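Local coordinates for conserved exported protein (Bacteroides fragilis, PDB 3CLW) that probably acts as a glycoside hydrolase that cleaves O-glycosyl bonds, although its substrate is not established, at residues R118-N130 with F171-N185. Numbering follows the deposited sequence.
Sequences RERGMNNFLFFTN and FREQGFHVNYISPNN
Neighbouring parallel strands of the TIM barrel, 125-128 and 178-182, meet here through backbone bonds such as Phe127 N to Tyr180 O (3.0 Å) and Ser182 N to Phe127 O. Between Phe125 and Leu126 the register slips by one residue, a beta bulge, and Phe125 O takes the N-H of Asn179. On the face turned to helices 108-119 and 157-173, Val178 CG1 sits over the centre of the Phe127 ring as a CH-pi contact, 3.7 Å from its centroid, and Phe171 lies at that ring's edge. Leu126 and Tyr180 pack on the other face, which in a TIM barrel lines the interior; there Ser182 OG bonds to Glu231. At the N-terminal ends of the strands, Arg118 reaches the turn after helix 157-173, where Gly175 closes a Schellman motif. The Arg118 guanidinium lies flat on Phe176, planes 13° apart, in a cation-pi stack; the bend at chi3 (56°) brings NH1 to Gln174 O (2.9 Å) and, from above the carbonyl plane, to Gly175 O. Asn123 ND2 grips that same Gly175 O in the carbonyl plane at 2.9 Å, while Asn123 OD1 receives His177 N (2.8 Å) in a nearly straight bond. The amide is thereby held parallel over the His177 ring. The edge of Phe176 is turned toward the Phe125 face in an offset edge-to-face pair, and Thr129 OG1 donates to Pro183 O (2.8 Å).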
ATOM      1  N   ARG A 118     -15.181   7.197   5.311  1.00 34.74           N
ATOM      2  CA  ARG A 118     -16.072   8.026   4.490  1.00 35.38           C
ATOM      3  C   ARG A 118     -16.446   9.299   5.259  1.00 36.35           C
ATOM      4  O   ARG A 118     -16.401  10.397   4.714  1.00 36.15           O
ATOM      5  CB  ARG A 118     -17.313   7.240   4.062  1.00 35.62           C
ATOM      6  CG  ARG A 118     -18.267   8.020   3.132  1.00 35.15           C
ATOM      7  CD  ARG A 118     -19.441   7.152   2.665  1.00 35.63           C
ATOM      8  NE  ARG A 118     -20.177   6.581   3.793  1.00 37.97           N
ATOM      9  CZ  ARG A 118     -21.169   5.702   3.670  1.00 38.51           C
ATOM     10  NH1 ARG A 118     -21.525   5.271   2.465  1.00 35.30           N
ATOM     11  NH2 ARG A 118     -21.784   5.228   4.756  1.00 37.33           N
ATOM     12  N   GLU A 119     -16.757   9.133   6.549  1.00 37.79           N
ATOM     13  CA  GLU A 119     -17.090  10.239   7.465  1.00 39.28           C
ATOM     14  C   GLU A 119     -16.022  11.317   7.483  1.00 38.76           C
ATOM     15  O   GLU A 119     -16.327  12.499   7.677  1.00 38.85           O
ATOM     16  CB  GLU A 119     -17.241   9.677   8.879  1.00 40.45           C
ATOM     17  CG  GLU A 119     -18.401  10.209   9.643  1.00 46.88           C
ATOM     18  CD  GLU A 119     -18.491   9.582  11.038  1.00 55.38           C
ATOM     19  OE1 GLU A 119     -19.199   8.539  11.197  1.00 57.25           O
ATOM     20  OE2 GLU A 119     -17.828  10.126  11.965  1.00 57.88           O
ATOM     21  N   ARG A 120     -14.768  10.898   7.296  1.00 37.69           N
ATOM     22  CA  ARG A 120     -13.637  11.802   7.254  1.00 37.01           C
ATOM     23  C   ARG A 120     -13.242  12.216   5.831  1.00 37.46           C
ATOM     24  O   ARG A 120     -12.153  12.769   5.609  1.00 37.75           O
ATOM     25  CB  ARG A 120     -12.472  11.178   8.006  1.00 36.85           C
ATOM     26  CG  ARG A 120     -12.724  11.160   9.502  1.00 36.56           C
ATOM     27  CD  ARG A 120     -12.018  10.030  10.172  1.00 38.03           C
ATOM     28  NE  ARG A 120     -12.230  10.052  11.615  1.00 37.32           N
ATOM     29  CZ  ARG A 120     -13.295   9.560  12.236  1.00 37.61           C
ATOM     30  NH1 ARG A 120     -14.267   8.988  11.528  1.00 33.59           N
ATOM     31  NH2 ARG A 120     -13.374   9.630  13.577  1.00 34.46           N
ATOM     32  N   GLY A 121     -14.134  11.966   4.873  1.00 37.07           N
ATOM     33  CA  GLY A 121     -13.951  12.496   3.515  1.00 37.65           C
ATOM     34  C   GLY A 121     -13.091  11.610   2.613  1.00 37.29           C
ATOM     35  O   GLY A 121     -12.608  12.064   1.584  1.00 37.25           O
ATOM     36  N   MET A 122     -12.914  10.346   2.997  1.00 36.09           N
ATOM     37  CA  MET A 122     -12.140   9.408   2.200  1.00 35.48           C
ATOM     38  C   MET A 122     -13.115   8.309   1.755  1.00 35.85           C
ATOM     39  O   MET A 122     -13.517   7.455   2.563  1.00 35.33           O
ATOM     40  CB  MET A 122     -10.979   8.831   3.032  1.00 34.65           C
ATOM     41  CG  MET A 122      -9.833   8.168   2.248  1.00 33.02           C
ATOM     42  SD  MET A 122     -10.172   6.861   1.048  1.00 22.59           S
ATOM     43  CE  MET A 122     -10.600   5.557   2.141  1.00 27.71           C
ATOM     44  N   ASN A 123     -13.511   8.348   0.482  1.00 35.10           N
ATOM     45  CA  ASN A 123     -14.441   7.353  -0.036  1.00 34.85           C
ATOM     46  C   ASN A 123     -13.849   6.725  -1.314  1.00 34.33           C
ATOM     47  O   ASN A 123     -14.289   6.990  -2.447  1.00 35.37           O
ATOM     48  CB  ASN A 123     -15.842   7.972  -0.228  1.00 34.32           C
ATOM     49  CG  ASN A 123     -16.932   6.923  -0.409  1.00 35.71           C
ATOM     50  OD1 ASN A 123     -16.651   5.719  -0.470  1.00 36.76           O
ATOM     51  ND2 ASN A 123     -18.193   7.376  -0.508  1.00 33.30           N
ATOM     52  N   ASN A 124     -12.812   5.919  -1.111  1.00 33.10           N
ATOM     53  CA  ASN A 124     -12.095   5.285  -2.184  1.00 32.21           C
ATOM     54  C   ASN A 124     -11.568   3.981  -1.655  1.00 31.97           C
ATOM     55  O   ASN A 124     -10.607   3.961  -0.882  1.00 33.32           O
ATOM     56  CB  ASN A 124     -10.972   6.195  -2.738  1.00 31.83           C
ATOM     57  CG  ASN A 124     -10.122   5.502  -3.806  1.00 32.68           C
ATOM     58  OD1 ASN A 124     -10.597   4.620  -4.524  1.00 32.44           O
ATOM     59  ND2 ASN A 124      -8.859   5.911  -3.920  1.00 35.36           N
ATOM     60  N   PHE A 125     -12.206   2.887  -2.053  1.00 31.31           N
ATOM     61  CA  PHE A 125     -11.886   1.589  -1.494  1.00 30.23           C
ATOM     62  C   PHE A 125     -11.406   0.556  -2.532  1.00 30.32           C
ATOM     63  O   PHE A 125     -11.843   0.547  -3.687  1.00 28.76           O
ATOM     64  CB  PHE A 125     -13.084   1.039  -0.707  1.00 30.61           C
ATOM     65  CG  PHE A 125     -13.531   1.920   0.430  1.00 30.58           C
ATOM     66  CD1 PHE A 125     -14.533   2.892   0.230  1.00 29.08           C
ATOM     67  CD2 PHE A 125     -12.968   1.780   1.703  1.00 31.03           C
ATOM     68  CE1 PHE A 125     -14.968   3.705   1.271  1.00 27.58           C
ATOM     69  CE2 PHE A 125     -13.396   2.620   2.775  1.00 28.93           C
ATOM     70  CZ  PHE A 125     -14.387   3.589   2.549  1.00 28.49           C
ATOM     71  N   LEU A 126     -10.495  -0.310  -2.080  1.00 30.10           N
ATOM     72  CA  LEU A 126     -10.063  -1.493  -2.831  1.00 29.64           C
ATOM     73  C   LEU A 126     -10.446  -2.691  -1.990  1.00 30.04           C
ATOM     74  O   LEU A 126     -10.179  -2.705  -0.766  1.00 31.35           O
ATOM     75  CB  LEU A 126      -8.553  -1.471  -3.117  1.00 28.90           C
ATOM     76  CG  LEU A 126      -7.902  -2.638  -3.897  1.00 30.27           C
ATOM     77  CD1 LEU A 126      -6.613  -2.196  -4.626  1.00 29.25           C
ATOM     78  CD2 LEU A 126      -7.612  -3.845  -3.031  1.00 29.31           C
ATOM     79  N   PHE A 127     -11.100  -3.666  -2.624  1.00 29.66           N
ATOM     80  CA  PHE A 127     -11.446  -4.963  -2.011  1.00 30.49           C
ATOM     81  C   PHE A 127     -10.447  -6.024  -2.450  1.00 30.77           C
ATOM     82  O   PHE A 127     -10.228  -6.208  -3.663  1.00 30.72           O
ATOM     83  CB  PHE A 127     -12.836  -5.392  -2.481  1.00 30.54           C
ATOM     84  CG  PHE A 127     -13.960  -4.761  -1.718  1.00 30.76           C
ATOM     85  CD1 PHE A 127     -15.246  -5.259  -1.836  1.00 28.44           C
ATOM     86  CD2 PHE A 127     -13.724  -3.672  -0.850  1.00 29.90           C
ATOM     87  CE1 PHE A 127     -16.281  -4.679  -1.105  1.00 30.85           C
ATOM     88  CE2 PHE A 127     -14.760  -3.106  -0.098  1.00 29.23           C
ATOM     89  CZ  PHE A 127     -16.035  -3.612  -0.222  1.00 29.21           C
ATOM     90  N   PHE A 128      -9.844  -6.715  -1.491  1.00 30.09           N
ATOM     91  CA  PHE A 128      -8.848  -7.742  -1.806  1.00 30.83           C
ATOM     92  C   PHE A 128      -9.133  -9.039  -1.060  1.00 31.62           C
ATOM     93  O   PHE A 128      -9.669  -9.007   0.046  1.00 31.76           O
ATOM     94  CB  PHE A 128      -7.376  -7.269  -1.610  1.00 30.46           C
ATOM     95  CG  PHE A 128      -6.915  -7.210  -0.164  1.00 30.13           C
ATOM     96  CD1 PHE A 128      -7.192  -6.106   0.634  1.00 30.00           C
ATOM     97  CD2 PHE A 128      -6.198  -8.265   0.392  1.00 31.20           C
ATOM     98  CE1 PHE A 128      -6.741  -6.042   1.990  1.00 31.09           C
ATOM     99  CE2 PHE A 128      -5.790  -8.227   1.731  1.00 31.63           C
ATOM    100  CZ  PHE A 128      -6.055  -7.097   2.528  1.00 31.95           C
ATOM    101  N   THR A 129      -8.784 -10.161  -1.700  1.00 32.25           N
ATOM    102  CA  THR A 129      -8.890 -11.489  -1.134  1.00 32.93           C
ATOM    103  C   THR A 129      -7.528 -12.186  -1.104  1.00 32.98           C
ATOM    104  O   THR A 129      -6.668 -12.005  -2.012  1.00 33.09           O
ATOM    105  CB  THR A 129      -9.854 -12.406  -1.924  1.00 33.36           C
ATOM    106  OG1 THR A 129      -9.654 -12.214  -3.344  1.00 36.81           O
ATOM    107  CG2 THR A 129     -11.283 -12.132  -1.561  1.00 33.52           C
ATOM    108  N   ASN A 130      -7.377 -12.971  -0.031  1.00 32.39           N
ATOM    109  CA  ASN A 130      -6.278 -13.855   0.235  1.00 33.17           C
ATOM    110  C   ASN A 130      -6.622 -15.305  -0.091  1.00 32.84           C
ATOM    111  O   ASN A 130      -5.744 -16.158  -0.203  1.00 32.52           O
ATOM    112  CB  ASN A 130      -5.903 -13.768   1.701  1.00 33.76           C
ATOM    113  CG  ASN A 130      -5.104 -12.557   1.995  1.00 35.76           C
ATOM    114  OD1 ASN A 130      -4.358 -12.062   1.128  1.00 36.95           O
ATOM    115  ND2 ASN A 130      -5.251 -12.038   3.210  1.00 34.39           N
ATOM    116  N   PHE A 171     -21.616  -2.942  -1.454  1.00 30.77           N
ATOM    117  CA  PHE A 171     -21.070  -1.775  -0.775  1.00 30.25           C
ATOM    118  C   PHE A 171     -21.197  -0.482  -1.599  1.00 31.14           C
ATOM    119  O   PHE A 171     -21.388   0.605  -1.019  1.00 30.79           O
ATOM    120  CB  PHE A 171     -19.664  -2.067  -0.245  1.00 30.04           C
ATOM    121  CG  PHE A 171     -19.683  -3.007   0.937  1.00 29.77           C
ATOM    122  CD1 PHE A 171     -19.493  -4.374   0.759  1.00 30.67           C
ATOM    123  CD2 PHE A 171     -20.006  -2.529   2.206  1.00 32.06           C
ATOM    124  CE1 PHE A 171     -19.569  -5.271   1.830  1.00 29.77           C
ATOM    125  CE2 PHE A 171     -20.075  -3.399   3.319  1.00 32.28           C
ATOM    126  CZ  PHE A 171     -19.854  -4.789   3.114  1.00 32.76           C
ATOM    127  N   ARG A 172     -21.194  -0.606  -2.939  1.00 30.18           N
ATOM    128  CA  ARG A 172     -21.514   0.569  -3.777  1.00 29.86           C
ATOM    129  C   ARG A 172     -22.925   1.070  -3.529  1.00 29.61           C
ATOM    130  O   ARG A 172     -23.151   2.294  -3.450  1.00 29.52           O
ATOM    131  CB  ARG A 172     -21.231   0.339  -5.286  1.00 28.29           C
ATOM    132  CG  ARG A 172     -19.727   0.060  -5.578  1.00 29.10           C
ATOM    133  CD  ARG A 172     -19.389  -0.001  -7.066  1.00 28.97           C
ATOM    134  NE  ARG A 172     -19.532   1.305  -7.651  1.00 31.91           N
ATOM    135  CZ  ARG A 172     -18.579   2.241  -7.676  1.00 35.29           C
ATOM    136  NH1 ARG A 172     -17.366   2.030  -7.172  1.00 35.31           N
ATOM    137  NH2 ARG A 172     -18.843   3.418  -8.214  1.00 35.98           N
ATOM    138  N   GLU A 173     -23.853   0.133  -3.378  1.00 30.29           N
ATOM    139  CA  GLU A 173     -25.283   0.455  -3.142  1.00 32.08           C
ATOM    140  C   GLU A 173     -25.547   1.016  -1.727  1.00 33.03           C
ATOM    141  O   GLU A 173     -26.599   1.580  -1.460  1.00 33.32           O
ATOM    142  CB  GLU A 173     -26.183  -0.739  -3.503  1.00 31.41           C
ATOM    143  CG  GLU A 173     -26.171  -1.046  -5.043  1.00 31.89           C
ATOM    144  CD  GLU A 173     -26.868  -2.357  -5.422  1.00 34.13           C
ATOM    145  OE1 GLU A 173     -27.200  -3.168  -4.519  1.00 35.02           O
ATOM    146  OE2 GLU A 173     -27.087  -2.576  -6.638  1.00 36.75           O
ATOM    147  N   GLN A 174     -24.551   0.854  -0.843  1.00 34.02           N
ATOM    148  CA  GLN A 174     -24.491   1.520   0.443  1.00 35.63           C
ATOM    149  C   GLN A 174     -23.710   2.840   0.433  1.00 34.95           C
ATOM    150  O   GLN A 174     -23.483   3.420   1.480  1.00 35.73           O
ATOM    151  CB  GLN A 174     -23.823   0.598   1.450  1.00 36.25           C
ATOM    152  CG  GLN A 174     -24.454  -0.745   1.538  1.00 41.42           C
ATOM    153  CD  GLN A 174     -25.449  -0.817   2.617  1.00 46.45           C
ATOM    154  OE1 GLN A 174     -26.595  -0.377   2.476  1.00 46.73           O
ATOM    155  NE2 GLN A 174     -25.018  -1.369   3.748  1.00 52.21           N
ATOM    156  N   GLY A 175     -23.264   3.298  -0.724  1.00 34.63           N
ATOM    157  CA  GLY A 175     -22.574   4.561  -0.802  1.00 33.65           C
ATOM    158  C   GLY A 175     -21.065   4.506  -0.652  1.00 33.85           C
ATOM    159  O   GLY A 175     -20.429   5.553  -0.468  1.00 33.66           O
ATOM    160  N   PHE A 176     -20.469   3.313  -0.744  1.00 32.71           N
ATOM    161  CA  PHE A 176     -19.016   3.220  -0.678  1.00 33.24           C
ATOM    162  C   PHE A 176     -18.391   3.055  -2.093  1.00 33.73           C
ATOM    163  O   PHE A 176     -18.801   2.181  -2.853  1.00 35.30           O
ATOM    164  CB  PHE A 176     -18.567   2.109   0.272  1.00 32.33           C
ATOM    165  CG  PHE A 176     -19.060   2.275   1.706  1.00 33.48           C
ATOM    166  CD1 PHE A 176     -20.182   1.561   2.159  1.00 31.34           C
ATOM    167  CD2 PHE A 176     -18.408   3.128   2.593  1.00 31.72           C
ATOM    168  CE1 PHE A 176     -20.638   1.680   3.488  1.00 34.41           C
ATOM    169  CE2 PHE A 176     -18.852   3.249   3.929  1.00 31.32           C
ATOM    170  CZ  PHE A 176     -19.977   2.539   4.361  1.00 33.22           C
ATOM    171  N   HIS A 177     -17.432   3.901  -2.467  1.00 34.02           N
ATOM    172  CA  HIS A 177     -16.853   3.814  -3.841  1.00 33.82           C
ATOM    173  C   HIS A 177     -15.777   2.753  -3.843  1.00 32.24           C
ATOM    174  O   HIS A 177     -14.622   3.041  -3.645  1.00 32.50           O
ATOM    175  CB  HIS A 177     -16.307   5.144  -4.358  1.00 33.92           C
ATOM    176  CG  HIS A 177     -17.320   6.245  -4.353  1.00 39.05           C
ATOM    177  ND1 HIS A 177     -16.978   7.575  -4.240  1.00 43.42           N
ATOM    178  CD2 HIS A 177     -18.675   6.210  -4.405  1.00 43.63           C
ATOM    179  CE1 HIS A 177     -18.073   8.314  -4.246  1.00 45.30           C
ATOM    180  NE2 HIS A 177     -19.116   7.510  -4.349  1.00 46.09           N
ATOM    181  N   VAL A 178     -16.199   1.510  -3.987  1.00 31.70           N
ATOM    182  CA  VAL A 178     -15.286   0.406  -4.154  1.00 32.06           C
ATOM    183  C   VAL A 178     -14.869   0.450  -5.613  1.00 31.85           C
ATOM    184  O   VAL A 178     -15.618   0.029  -6.502  1.00 31.47           O
ATOM    185  CB  VAL A 178     -15.987  -0.917  -3.859  1.00 33.11           C
ATOM    186  CG1 VAL A 178     -15.002  -2.101  -4.052  1.00 33.02           C
ATOM    187  CG2 VAL A 178     -16.617  -0.860  -2.453  1.00 31.83           C
ATOM    188  N   ASN A 179     -13.680   0.995  -5.854  1.00 31.93           N
ATOM    189  CA  ASN A 179     -13.235   1.245  -7.215  1.00 32.22           C
ATOM    190  C   ASN A 179     -12.319   0.167  -7.796  1.00 32.29           C
ATOM    191  O   ASN A 179     -12.061   0.158  -9.004  1.00 32.09           O
ATOM    192  CB  ASN A 179     -12.564   2.614  -7.286  1.00 31.93           C
ATOM    193  CG  ASN A 179     -13.500   3.736  -6.868  1.00 33.78           C
ATOM    194  OD1 ASN A 179     -14.693   3.725  -7.206  1.00 33.34           O
ATOM    195  ND2 ASN A 179     -12.973   4.698  -6.115  1.00 30.09           N
ATOM    196  N   TYR A 180     -11.819  -0.733  -6.945  1.00 31.74           N
ATOM    197  CA  TYR A 180     -10.851  -1.757  -7.371  1.00 31.05           C
ATOM    198  C   TYR A 180     -11.112  -3.086  -6.677  1.00 31.31           C
ATOM    199  O   TYR A 180     -11.596  -3.112  -5.532  1.00 31.92           O
ATOM    200  CB  TYR A 180      -9.432  -1.327  -7.034  1.00 30.93           C
ATOM    201  CG  TYR A 180      -9.085   0.127  -7.360  1.00 31.92           C
ATOM    202  CD1 TYR A 180      -9.211   1.146  -6.389  1.00 32.52           C
ATOM    203  CD2 TYR A 180      -8.606   0.475  -8.627  1.00 30.93           C
ATOM    204  CE1 TYR A 180      -8.880   2.467  -6.682  1.00 29.95           C
ATOM    205  CE2 TYR A 180      -8.289   1.783  -8.943  1.00 31.24           C
ATOM    206  CZ  TYR A 180      -8.416   2.778  -7.967  1.00 32.94           C
ATOM    207  OH  TYR A 180      -8.065   4.065  -8.304  1.00 30.43           O
ATOM    208  N   ILE A 181     -10.831  -4.177  -7.381  1.00 31.17           N
ATOM    209  CA  ILE A 181     -10.900  -5.534  -6.838  1.00 31.17           C
ATOM    210  C   ILE A 181      -9.611  -6.230  -7.153  1.00 31.28           C
ATOM    211  O   ILE A 181      -9.232  -6.328  -8.319  1.00 32.50           O
ATOM    212  CB  ILE A 181     -12.029  -6.389  -7.440  1.00 31.04           C
ATOM    213  CG1 ILE A 181     -13.405  -5.907  -6.979  1.00 31.87           C
ATOM    214  CG2 ILE A 181     -11.870  -7.879  -7.029  1.00 31.35           C
ATOM    215  CD1 ILE A 181     -14.540  -6.335  -7.874  1.00 29.79           C
ATOM    216  N   SER A 182      -8.967  -6.739  -6.118  1.00 31.50           N
ATOM    217  CA  SER A 182      -7.713  -7.457  -6.235  1.00 33.33           C
ATOM    218  C   SER A 182      -7.911  -8.930  -5.829  1.00 33.55           C
ATOM    219  O   SER A 182      -7.956  -9.259  -4.649  1.00 33.16           O
ATOM    220  CB  SER A 182      -6.651  -6.732  -5.419  1.00 32.83           C
ATOM    221  OG  SER A 182      -5.413  -7.367  -5.543  1.00 35.36           O
ATOM    222  N   PRO A 183      -8.090  -9.826  -6.828  1.00 34.54           N
ATOM    223  CA  PRO A 183      -8.525 -11.203  -6.524  1.00 34.41           C
ATOM    224  C   PRO A 183      -7.426 -12.105  -5.950  1.00 34.52           C
ATOM    225  O   PRO A 183      -7.728 -13.082  -5.243  1.00 35.26           O
ATOM    226  CB  PRO A 183      -9.018 -11.725  -7.891  1.00 34.21           C
ATOM    227  CG  PRO A 183      -8.125 -11.009  -8.887  1.00 34.01           C
ATOM    228  CD  PRO A 183      -7.914  -9.614  -8.284  1.00 34.41           C
ATOM    229  N   ASN A 184      -6.170 -11.770  -6.200  1.00 34.52           N
ATOM    230  CA  ASN A 184      -5.078 -12.674  -5.806  1.00 35.29           C
ATOM    231  C   ASN A 184      -3.943 -11.941  -5.120  1.00 34.92           C
ATOM    232  O   ASN A 184      -3.534 -10.856  -5.573  1.00 35.58           O
ATOM    233  CB  ASN A 184      -4.519 -13.400  -7.035  1.00 35.39           C
ATOM    234  CG  ASN A 184      -5.557 -14.293  -7.719  1.00 37.47           C
ATOM    235  OD1 ASN A 184      -6.444 -13.806  -8.448  1.00 34.47           O
ATOM    236  ND2 ASN A 184      -5.445 -15.618  -7.492  1.00 37.76           N
ATOM    237  N   ASN A 185      -3.453 -12.525  -4.028  1.00 33.90           N
ATOM    238  CA  ASN A 185      -2.346 -11.960  -3.284  1.00 34.00           C
ATOM    239  C   ASN A 185      -1.109 -12.830  -3.351  1.00 34.02           C
ATOM    240  O   ASN A 185      -1.179 -14.050  -3.161  1.00 34.31           O
ATOM    241  CB  ASN A 185      -2.708 -11.814  -1.813  1.00 34.61           C
ATOM    242  CG  ASN A 185      -1.579 -11.199  -0.995  1.00 34.88           C
ATOM    243  OD1 ASN A 185      -1.131 -10.097  -1.307  1.00 37.64           O
ATOM    244  ND2 ASN A 185      -1.140 -11.892   0.074  1.00 31.33           N
TER
HETATM  245  O   HOH W   1     -23.908   3.229   4.400  1.00 35.91           O
HETATM  246  O   HOH W   2     -13.894   7.485  -5.332  1.00 35.64           O
HETATM  247  O   HOH W   3      -6.952   5.582  -6.136  1.00 32.42           O
HETATM  248  O   HOH W   4      -5.168  -9.686  -3.087  1.00 40.86           O